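Local coordinates for DNA protection during starvation protein (Agrobacterium tumefaciens, PDB 1O9R) that protects DNA from oxidative damage by oxidising iron(II) with hydrogen peroxide and storing it as a ferric mineral inside a hollow dodecamer, without binding DNA, at residues Ile111-Ile125 and Phe140-Leu154. Sequence-based numbering, arbitrary orientation.
Sequences IERYGEVANMIRKAI and FTAASRDLDKSLWFL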
ATOM      1  N   ILE A 111      -1.693  34.144 -10.228  1.00 13.79           N
ATOM      2  CA  ILE A 111      -0.510  34.283 -11.112  1.00 13.26           C
ATOM      3  C   ILE A 111       0.382  35.424 -10.629  1.00 13.42           C
ATOM      4  O   ILE A 111       1.589  35.315 -10.584  1.00 14.36           O
ATOM      5  CB  ILE A 111      -0.943  34.493 -12.554  1.00 13.66           C
ATOM      6  CG1 ILE A 111      -1.487  33.160 -13.125  1.00 15.54           C
ATOM      7  CG2 ILE A 111       0.205  35.022 -13.441  1.00 15.53           C
ATOM      8  CD1 ILE A 111      -2.345  33.301 -14.370  1.00 17.48           C
ATOM      9  N   GLU A 112      -0.246  36.554 -10.179  1.00 14.06           N
ATOM     10  CA  GLU A 112       0.611  37.637  -9.707  1.00 16.48           C
ATOM     11  C   GLU A 112       1.442  37.216  -8.496  1.00 14.22           C
ATOM     12  O   GLU A 112       2.623  37.562  -8.411  1.00 15.61           O
ATOM     13  CB  GLU A 112      -0.218  38.892  -9.375  1.00 17.45           C
ATOM     14  CG  GLU A 112      -0.805  39.591 -10.592  1.00 24.86           C
ATOM     15  CD  GLU A 112      -1.474  40.925 -10.246  1.00 27.50           C
ATOM     16  OE1 GLU A 112      -1.531  41.355  -9.056  1.00 30.21           O
ATOM     17  OE2 GLU A 112      -1.928  41.531 -11.249  1.00 32.68           O
ATOM     18  N   ARG A 113       0.796  36.507  -7.572  1.00 14.30           N
ATOM     19  CA  ARG A 113       1.478  36.177  -6.291  1.00 13.66           C
ATOM     20  C   ARG A 113       2.453  35.044  -6.516  1.00 14.15           C
ATOM     21  O   ARG A 113       3.513  35.033  -5.888  1.00 13.98           O
ATOM     22  CB  ARG A 113       0.421  35.984  -5.185  1.00 14.44           C
ATOM     23  CG  ARG A 113      -0.246  37.353  -4.876  1.00 16.05           C
ATOM     24  CD  ARG A 113      -1.537  37.137  -4.079  1.00 16.03           C
ATOM     25  NE  ARG A 113      -2.142  38.458  -3.765  1.00 16.09           N
ATOM     26  CZ  ARG A 113      -2.836  39.159  -4.658  1.00 16.63           C
ATOM     27  NH1 ARG A 113      -3.053  38.794  -5.890  1.00 17.48           N
ATOM     28  NH2 ARG A 113      -3.348  40.388  -4.303  1.00 18.29           N
ATOM     29  N   TYR A 114       2.021  34.014  -7.232  1.00 13.88           N
ATOM     30  CA  TYR A 114       2.947  32.933  -7.535  1.00 14.36           C
ATOM     31  C   TYR A 114       4.154  33.432  -8.315  1.00 14.81           C
ATOM     32  O   TYR A 114       5.284  32.991  -8.069  1.00 13.76           O
ATOM     33  CB  TYR A 114       2.247  31.800  -8.366  1.00 14.52           C
ATOM     34  CG  TYR A 114       1.623  30.755  -7.442  1.00 14.33           C
ATOM     35  CD1 TYR A 114       2.244  29.501  -7.355  1.00 15.65           C
ATOM     36  CD2 TYR A 114       0.454  31.006  -6.780  1.00 15.14           C
ATOM     37  CE1 TYR A 114       1.624  28.545  -6.504  1.00 15.88           C
ATOM     38  CE2 TYR A 114      -0.133  30.092  -5.922  1.00 14.58           C
ATOM     39  CZ  TYR A 114       0.498  28.869  -5.829  1.00 15.31           C
ATOM     40  OH  TYR A 114      -0.049  27.917  -4.953  1.00 15.25           O
ATOM     41  N   GLY A 115       3.966  34.382  -9.262  1.00 14.44           N
ATOM     42  CA  GLY A 115       5.093  34.960  -9.982  1.00 13.05           C
ATOM     43  C   GLY A 115       6.069  35.677  -9.039  1.00 14.60           C
ATOM     44  O   GLY A 115       7.279  35.497  -9.119  1.00 15.93           O
ATOM     45  N   GLU A 116       5.467  36.456  -8.110  1.00 14.99           N
ATOM     46  CA  GLU A 116       6.360  37.161  -7.164  1.00 16.02           C
ATOM     47  C   GLU A 116       7.160  36.212  -6.290  1.00 16.00           C
ATOM     48  O   GLU A 116       8.389  36.352  -6.102  1.00 16.19           O
ATOM     49  CB  GLU A 116       5.537  38.148  -6.306  1.00 17.27           C
ATOM     50  CG  GLU A 116       5.061  39.282  -7.220  1.00 23.67           C
ATOM     51  CD  GLU A 116       3.998  40.132  -6.599  1.00 28.92           C
ATOM     52  OE1 GLU A 116       3.653  41.204  -7.163  1.00 32.36           O
ATOM     53  OE2 GLU A 116       3.472  39.725  -5.546  1.00 30.71           O
ATOM     54  N   VAL A 117       6.511  35.153  -5.791  1.00 13.58           N
ATOM     55  CA  VAL A 117       7.252  34.211  -4.936  1.00 14.95           C
ATOM     56  C   VAL A 117       8.221  33.357  -5.768  1.00 13.40           C
ATOM     57  O   VAL A 117       9.368  33.167  -5.327  1.00 13.85           O
ATOM     58  CB  VAL A 117       6.247  33.303  -4.210  1.00 14.21           C
ATOM     59  CG1 VAL A 117       7.032  32.281  -3.338  1.00 15.89           C
ATOM     60  CG2 VAL A 117       5.368  34.168  -3.294  1.00 15.64           C
ATOM     61  N   ALA A 118       7.873  32.950  -6.965  1.00 12.86           N
ATOM     62  CA  ALA A 118       8.814  32.205  -7.823  1.00 13.16           C
ATOM     63  C   ALA A 118      10.066  33.092  -8.015  1.00 12.84           C
ATOM     64  O   ALA A 118      11.168  32.536  -8.018  1.00 14.67           O
ATOM     65  CB  ALA A 118       8.138  31.860  -9.134  1.00 14.32           C
ATOM     66  N   ASN A 119       9.815  34.372  -8.327  1.00 13.64           N
ATOM     67  CA  ASN A 119      10.986  35.206  -8.641  1.00 12.53           C
ATOM     68  C   ASN A 119      11.779  35.583  -7.416  1.00 14.77           C
ATOM     69  O   ASN A 119      13.022  35.648  -7.466  1.00 15.79           O
ATOM     70  CB  ASN A 119      10.428  36.468  -9.360  1.00 14.29           C
ATOM     71  CG  ASN A 119       9.908  36.131 -10.738  1.00 15.00           C
ATOM     72  OD1 ASN A 119      10.258  35.151 -11.401  1.00 16.40           O
ATOM     73  ND2 ASN A 119       9.027  36.968 -11.308  1.00 15.97           N
ATOM     74  N   MET A 120      11.124  35.638  -6.245  1.00 14.76           N
ATOM     75  CA  MET A 120      11.871  35.847  -5.018  1.00 14.01           C
ATOM     76  C   MET A 120      12.779  34.631  -4.737  1.00 14.41           C
ATOM     77  O   MET A 120      13.941  34.801  -4.296  1.00 16.13           O
ATOM     78  CB  MET A 120      10.901  35.955  -3.849  1.00 17.87           C
ATOM     79  CG  MET A 120      11.349  35.809  -2.430  1.00 24.18           C
ATOM     80  SD  MET A 120      10.008  36.152  -1.235  1.00 30.12           S
ATOM     81  CE  MET A 120       8.988  37.231  -2.359  1.00 12.91           C
ATOM     82  N   ILE A 121      12.233  33.431  -4.924  1.00 14.06           N
ATOM     83  CA  ILE A 121      13.026  32.222  -4.620  1.00 13.62           C
ATOM     84  C   ILE A 121      14.095  32.057  -5.662  1.00 14.30           C
ATOM     85  O   ILE A 121      15.200  31.597  -5.277  1.00 15.21           O
ATOM     86  CB  ILE A 121      12.035  31.031  -4.629  1.00 13.81           C
ATOM     87  CG1 ILE A 121      11.047  31.123  -3.451  1.00 17.80           C
ATOM     88  CG2 ILE A 121      12.817  29.727  -4.627  1.00 14.65           C
ATOM     89  CD1 ILE A 121      11.612  31.174  -2.054  1.00 20.99           C
ATOM     90  N   ARG A 122      13.912  32.451  -6.924  1.00 13.33           N
ATOM     91  CA  ARG A 122      14.955  32.409  -7.928  1.00 13.98           C
ATOM     92  C   ARG A 122      16.162  33.253  -7.483  1.00 15.30           C
ATOM     93  O   ARG A 122      17.328  32.855  -7.574  1.00 16.33           O
ATOM     94  CB  ARG A 122      14.404  32.930  -9.272  1.00 15.59           C
ATOM     95  CG  ARG A 122      15.256  32.733 -10.510  1.00 16.60           C
ATOM     96  CD  ARG A 122      14.666  33.289 -11.830  1.00 15.96           C
ATOM     97  NE  ARG A 122      13.208  33.418 -11.850  1.00 15.92           N
ATOM     98  CZ  ARG A 122      12.456  32.298 -11.909  1.00 14.91           C
ATOM     99  NH1 ARG A 122      13.001  31.092 -12.144  1.00 15.34           N
ATOM    100  NH2 ARG A 122      11.136  32.398 -11.798  1.00 14.42           N
ATOM    101  N   LYS A 123      15.872  34.484  -6.970  1.00 15.67           N
ATOM    102  CA  LYS A 123      16.966  35.346  -6.475  1.00 16.31           C
ATOM    103  C   LYS A 123      17.598  34.761  -5.220  1.00 15.06           C
ATOM    104  O   LYS A 123      18.810  34.871  -5.010  1.00 17.69           O
ATOM    105  CB  LYS A 123      16.345  36.739  -6.173  1.00 18.82           C
ATOM    106  CG  LYS A 123      17.448  37.708  -5.669  1.00 22.55           C
ATOM    107  CD  LYS A 123      16.849  39.122  -5.652  1.00 26.46           C
ATOM    108  CE  LYS A 123      17.979  40.099  -5.302  1.00 29.50           C
ATOM    109  NZ  LYS A 123      18.338  40.064  -3.862  1.00 30.19           N
ATOM    110  N   ALA A 124      16.803  34.108  -4.340  1.00 14.75           N
ATOM    111  CA  ALA A 124      17.338  33.503  -3.135  1.00 14.49           C
ATOM    112  C   ALA A 124      18.362  32.432  -3.457  1.00 14.90           C
ATOM    113  O   ALA A 124      19.301  32.292  -2.645  1.00 15.84           O
ATOM    114  CB  ALA A 124      16.207  32.939  -2.244  1.00 17.12           C
ATOM    115  N   ILE A 125      18.164  31.681  -4.563  1.00 14.09           N
ATOM    116  CA  ILE A 125      19.206  30.686  -4.883  1.00 15.54           C
ATOM    117  C   ILE A 125      20.555  31.427  -5.104  1.00 16.66           C
ATOM    118  O   ILE A 125      21.543  30.961  -4.510  1.00 16.60           O
ATOM    119  CB  ILE A 125      18.856  30.035  -6.213  1.00 14.48           C
ATOM    120  CG1 ILE A 125      17.510  29.284  -6.163  1.00 14.92           C
ATOM    121  CG2 ILE A 125      19.980  29.106  -6.691  1.00 16.01           C
ATOM    122  CD1 ILE A 125      17.067  28.833  -7.559  1.00 13.42           C
ATOM    123  N   PHE A 140      16.503  26.206  -1.910  1.00 13.59           N
ATOM    124  CA  PHE A 140      15.731  27.171  -2.699  1.00 12.08           C
ATOM    125  C   PHE A 140      15.602  26.687  -4.143  1.00 13.44           C
ATOM    126  O   PHE A 140      14.587  26.986  -4.807  1.00 13.36           O
ATOM    127  CB  PHE A 140      16.426  28.558  -2.689  1.00 13.33           C
ATOM    128  CG  PHE A 140      16.192  29.327  -1.421  1.00 12.52           C
ATOM    129  CD1 PHE A 140      17.308  29.749  -0.685  1.00 14.70           C
ATOM    130  CD2 PHE A 140      14.917  29.671  -1.004  1.00 15.63           C
ATOM    131  CE1 PHE A 140      17.117  30.501   0.459  1.00 15.80           C
ATOM    132  CE2 PHE A 140      14.761  30.406   0.142  1.00 15.05           C
ATOM    133  CZ  PHE A 140      15.862  30.845   0.881  1.00 14.21           C
ATOM    134  N   THR A 141      16.565  25.920  -4.700  1.00 13.15           N
ATOM    135  CA  THR A 141      16.464  25.404  -6.032  1.00 12.56           C
ATOM    136  C   THR A 141      15.324  24.402  -6.161  1.00 13.56           C
ATOM    137  O   THR A 141      14.568  24.409  -7.133  1.00 14.30           O
ATOM    138  CB  THR A 141      17.783  24.808  -6.477  1.00 13.82           C
ATOM    139  OG1 THR A 141      18.806  25.811  -6.431  1.00 14.61           O
ATOM    140  CG2 THR A 141      17.699  24.345  -7.935  1.00 17.11           C
ATOM    141  N   ALA A 142      15.218  23.536  -5.158  1.00 13.22           N
ATOM    142  CA  ALA A 142      14.078  22.566  -5.202  1.00 13.96           C
ATOM    143  C   ALA A 142      12.768  23.330  -5.149  1.00 14.39           C
ATOM    144  O   ALA A 142      11.818  22.959  -5.863  1.00 14.59           O
ATOM    145  CB  ALA A 142      14.216  21.598  -4.019  1.00 15.42           C
ATOM    146  N   ALA A 143      12.701  24.371  -4.315  1.00 12.46           N
ATOM    147  CA  ALA A 143      11.464  25.158  -4.234  1.00 12.84           C
ATOM    148  C   ALA A 143      11.174  25.825  -5.551  1.00 12.56           C
ATOM    149  O   ALA A 143      10.041  25.952  -6.028  1.00 13.60           O
ATOM    150  CB  ALA A 143      11.519  26.176  -3.075  1.00 13.43           C
ATOM    151  N   SER A 144      12.220  26.384  -6.214  1.00 13.17           N
ATOM    152  CA  SER A 144      12.080  27.065  -7.477  1.00 14.12           C
ATOM    153  C   SER A 144      11.521  26.142  -8.543  1.00 15.45           C
ATOM    154  O   SER A 144      10.687  26.565  -9.343  1.00 14.32           O
ATOM    155  CB  SER A 144      13.520  27.521  -7.911  1.00 13.36           C
ATOM    156  OG  SER A 144      13.484  28.175  -9.157  1.00 14.85           O
ATOM    157  N   ARG A 145      12.025  24.890  -8.583  1.00 13.49           N
ATOM    158  CA  ARG A 145      11.487  23.995  -9.602  1.00 13.42           C
ATOM    159  C   ARG A 145       9.984  23.802  -9.443  1.00 14.65           C
ATOM    160  O   ARG A 145       9.206  23.880 -10.417  1.00 13.82           O
ATOM    161  CB  ARG A 145      12.132  22.607  -9.390  1.00 14.11           C
ATOM    162  CG  ARG A 145      13.488  22.649 -10.077  1.00 15.42           C
ATOM    163  CD  ARG A 145      14.260  21.379 -10.021  1.00 16.30           C
ATOM    164  NE  ARG A 145      13.488  20.302 -10.700  1.00 16.13           N
ATOM    165  CZ  ARG A 145      13.992  19.071 -10.672  1.00 14.81           C
ATOM    166  NH1 ARG A 145      15.160  18.733 -10.173  1.00 15.62           N
ATOM    167  NH2 ARG A 145      13.201  18.128 -11.246  1.00 14.90           N
ATOM    168  N   ASP A 146       9.494  23.660  -8.197  1.00 13.94           N
ATOM    169  CA  ASP A 146       8.019  23.485  -8.038  1.00 14.28           C
ATOM    170  C   ASP A 146       7.322  24.832  -8.234  1.00 13.12           C
ATOM    171  O   ASP A 146       6.200  24.820  -8.763  1.00 13.49           O
ATOM    172  CB  ASP A 146       7.737  22.927  -6.637  1.00 14.38           C
ATOM    173  CG  ASP A 146       8.004  21.413  -6.553  1.00 17.53           C
ATOM    174  OD1 ASP A 146       8.183  20.969  -5.375  1.00 17.93           O
ATOM    175  OD2 ASP A 146       8.064  20.768  -7.608  1.00 19.23           O
ATOM    176  N   LEU A 147       7.880  25.973  -7.801  1.00 12.61           N
ATOM    177  CA  LEU A 147       7.165  27.261  -8.021  1.00 12.05           C
ATOM    178  C   LEU A 147       7.087  27.527  -9.494  1.00 12.61           C
ATOM    179  O   LEU A 147       6.033  28.066  -9.931  1.00 13.67           O
ATOM    180  CB  LEU A 147       7.906  28.388  -7.290  1.00 13.65           C
ATOM    181  CG  LEU A 147       7.554  28.406  -5.788  1.00 16.37           C
ATOM    182  CD1 LEU A 147       8.697  29.039  -5.000  1.00 17.67           C
ATOM    183  CD2 LEU A 147       6.201  29.131  -5.650  1.00 18.70           C
ATOM    184  N   ASP A 148       8.157  27.334 -10.258  1.00 13.03           N
ATOM    185  CA  ASP A 148       8.092  27.643 -11.686  1.00 12.59           C
ATOM    186  C   ASP A 148       7.127  26.746 -12.408  1.00 12.20           C
ATOM    187  O   ASP A 148       6.489  27.199 -13.363  1.00 14.02           O
ATOM    188  CB  ASP A 148       9.512  27.551 -12.320  1.00 12.81           C
ATOM    189  CG  ASP A 148      10.355  28.778 -12.046  1.00 13.34           C
ATOM    190  OD1 ASP A 148      11.485  28.759 -12.632  1.00 14.74           O
ATOM    191  OD2 ASP A 148       9.990  29.705 -11.324  1.00 13.36           O
ATOM    192  N   LYS A 149       7.058  25.469 -11.996  1.00 12.77           N
ATOM    193  CA  LYS A 149       6.053  24.589 -12.660  1.00 12.54           C
ATOM    194  C   LYS A 149       4.640  25.006 -12.233  1.00 12.26           C
ATOM    195  O   LYS A 149       3.783  24.946 -13.138  1.00 14.20           O
ATOM    196  CB  LYS A 149       6.392  23.127 -12.266  1.00 13.87           C
ATOM    197  CG  LYS A 149       5.392  22.146 -12.831  1.00 15.61           C
ATOM    198  CD  LYS A 149       5.860  20.691 -12.630  1.00 17.88           C
ATOM    199  CE  LYS A 149       4.745  19.769 -13.145  1.00 19.62           C
ATOM    200  NZ  LYS A 149       5.299  18.371 -13.239  1.00 25.08           N
ATOM    201  N   SER A 150       4.448  25.330 -10.980  1.00 12.44           N
ATOM    202  CA  SER A 150       3.089  25.749 -10.563  1.00 12.73           C
ATOM    203  C   SER A 150       2.657  27.034 -11.260  1.00 15.25           C
ATOM    204  O   SER A 150       1.517  27.189 -11.708  1.00 14.23           O
ATOM    205  CB  SER A 150       3.017  25.906  -9.058  1.00 14.75           C
ATOM    206  OG  SER A 150       3.377  24.720  -8.370  1.00 16.92           O
ATOM    207  N   LEU A 151       3.622  27.958 -11.453  1.00 13.12           N
ATOM    208  CA  LEU A 151       3.310  29.199 -12.165  1.00 13.46           C
ATOM    209  C   LEU A 151       2.917  28.899 -13.593  1.00 13.47           C
ATOM    210  O   LEU A 151       1.924  29.472 -14.094  1.00 13.88           O
ATOM    211  CB  LEU A 151       4.588  30.097 -12.090  1.00 14.25           C
ATOM    212  CG  LEU A 151       4.434  31.418 -12.918  1.00 14.65           C
ATOM    213  CD1 LEU A 151       3.336  32.311 -12.365  1.00 14.22           C
ATOM    214  CD2 LEU A 151       5.792  32.111 -12.958  1.00 16.05           C
ATOM    215  N   TRP A 152       3.649  28.004 -14.256  1.00 14.19           N
ATOM    216  CA  TRP A 152       3.287  27.618 -15.627  1.00 14.68           C
ATOM    217  C   TRP A 152       1.917  26.948 -15.608  1.00 14.07           C
ATOM    218  O   TRP A 152       1.088  27.309 -16.460  1.00 14.11           O
ATOM    219  CB  TRP A 152       4.348  26.666 -16.181  1.00 14.51           C
ATOM    220  CG  TRP A 152       3.891  25.776 -17.285  1.00 14.71           C
ATOM    221  CD1 TRP A 152       3.207  26.180 -18.428  1.00 16.15           C
ATOM    222  CD2 TRP A 152       4.010  24.383 -17.392  1.00 13.97           C
ATOM    223  NE1 TRP A 152       2.902  25.084 -19.226  1.00 16.24           N
ATOM    224  CE2 TRP A 152       3.412  23.971 -18.615  1.00 15.04           C
ATOM    225  CE3 TRP A 152       4.611  23.409 -16.568  1.00 15.30           C
ATOM    226  CZ2 TRP A 152       3.351  22.644 -19.017  1.00 16.39           C
ATOM    227  CZ3 TRP A 152       4.564  22.092 -17.003  1.00 17.35           C
ATOM    228  CH2 TRP A 152       3.930  21.710 -18.216  1.00 16.25           C
ATOM    229  N   PHE A 153       1.628  26.066 -14.688  1.00 13.12           N
ATOM    230  CA  PHE A 153       0.269  25.462 -14.685  1.00 13.17           C
ATOM    231  C   PHE A 153      -0.809  26.527 -14.565  1.00 13.18           C
ATOM    232  O   PHE A 153      -1.841  26.422 -15.286  1.00 15.57           O
ATOM    233  CB  PHE A 153       0.164  24.489 -13.497  1.00 13.27           C
ATOM    234  CG  PHE A 153       0.686  23.102 -13.751  1.00 14.94           C
ATOM    235  CD1 PHE A 153       0.488  22.138 -12.760  1.00 18.01           C
ATOM    236  CD2 PHE A 153       1.406  22.698 -14.844  1.00 15.82           C
ATOM    237  CE1 PHE A 153       0.854  20.802 -12.922  1.00 21.19           C
ATOM    238  CE2 PHE A 153       1.811  21.397 -15.051  1.00 17.20           C
ATOM    239  CZ  PHE A 153       1.552  20.443 -14.086  1.00 18.47           C
ATOM    240  N   LEU A 154      -0.627  27.537 -13.734  1.00 13.37           N
ATOM    241  CA  LEU A 154      -1.609  28.624 -13.647  1.00 15.07           C
ATOM    242  C   LEU A 154      -1.718  29.419 -14.945  1.00 15.29           C
ATOM    243  O   LEU A 154      -2.806  29.618 -15.504  1.00 14.40           O
ATOM    244  CB  LEU A 154      -1.266  29.575 -12.494  1.00 13.13           C
ATOM    245  CG  LEU A 154      -1.367  28.935 -11.090  1.00 14.23           C
ATOM    246  CD1 LEU A 154      -0.700  29.836 -10.066  1.00 17.21           C
ATOM    247  CD2 LEU A 154      -2.866  28.719 -10.743  1.00 17.48           C
TER
HETATM  248  O   HOH W   1      11.434  29.921  -8.956  1.00 14.56           O
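The helical segments 111-125 and 140-154 run antiparallel, their axes 8.7 Å apart at closest approach and their directions 152° apart, with Ala118 facing Leu147 where the backbones come nearest. Knobs-into-holes packing fills the seam. Leu147 sits among Tyr114, Val117, Ala118 and Ile121, and its CD1 lies 3.5 Å from Ile121 CG1. In return, Ile121 enters the hole formed by Phe140, Ala143, Ser144 and Leu147.

Both ends hold a CH-pi contact. Ala124 CB stands over the centre of the Phe140 ring, 3.5 Å from the centroid and 2° off the normal. Leu154 CD1 covers one face of the Tyr114 ring nearer its rim, 3.6 Å from Tyr114 CG. The Tyr114 hydroxyl hydrogen-bonds to Thr36 on helix 12-42.

The polar flank centres on Arg122. Its CG is anti to the backbone N (chi1 -169°) and the chain bends at chi3, which carries the guanidinium across to Asp148. The grip is end-on, with the two planes nearly coplanar. Arg122 NH1 meets the syn lone pair of Asp148 OD1 at 2.8 Å, and Arg122 NH2 reaches Asp148 OD2 at 3.0 Å. Asn119 OD1 takes a second NH2 bond in the guanidinium plane, which helps fix the group's rotation. A water joins Ala118 O, Ser144 OG and Asp148 OD2. Ser144 OG also hydrogen-bonds to Thr135 OG1 of a neighbouring subunit. Arg72 and Asp9 of that subunit form salt bridges with Asp148 and Arg122, respectively, so this charged cluster continues across the subunit interface.

The apolar seam joins the last two long helices of the ferritin-like four-helix bundle, and its polar flank ties that bundle into the Dps dodecamer.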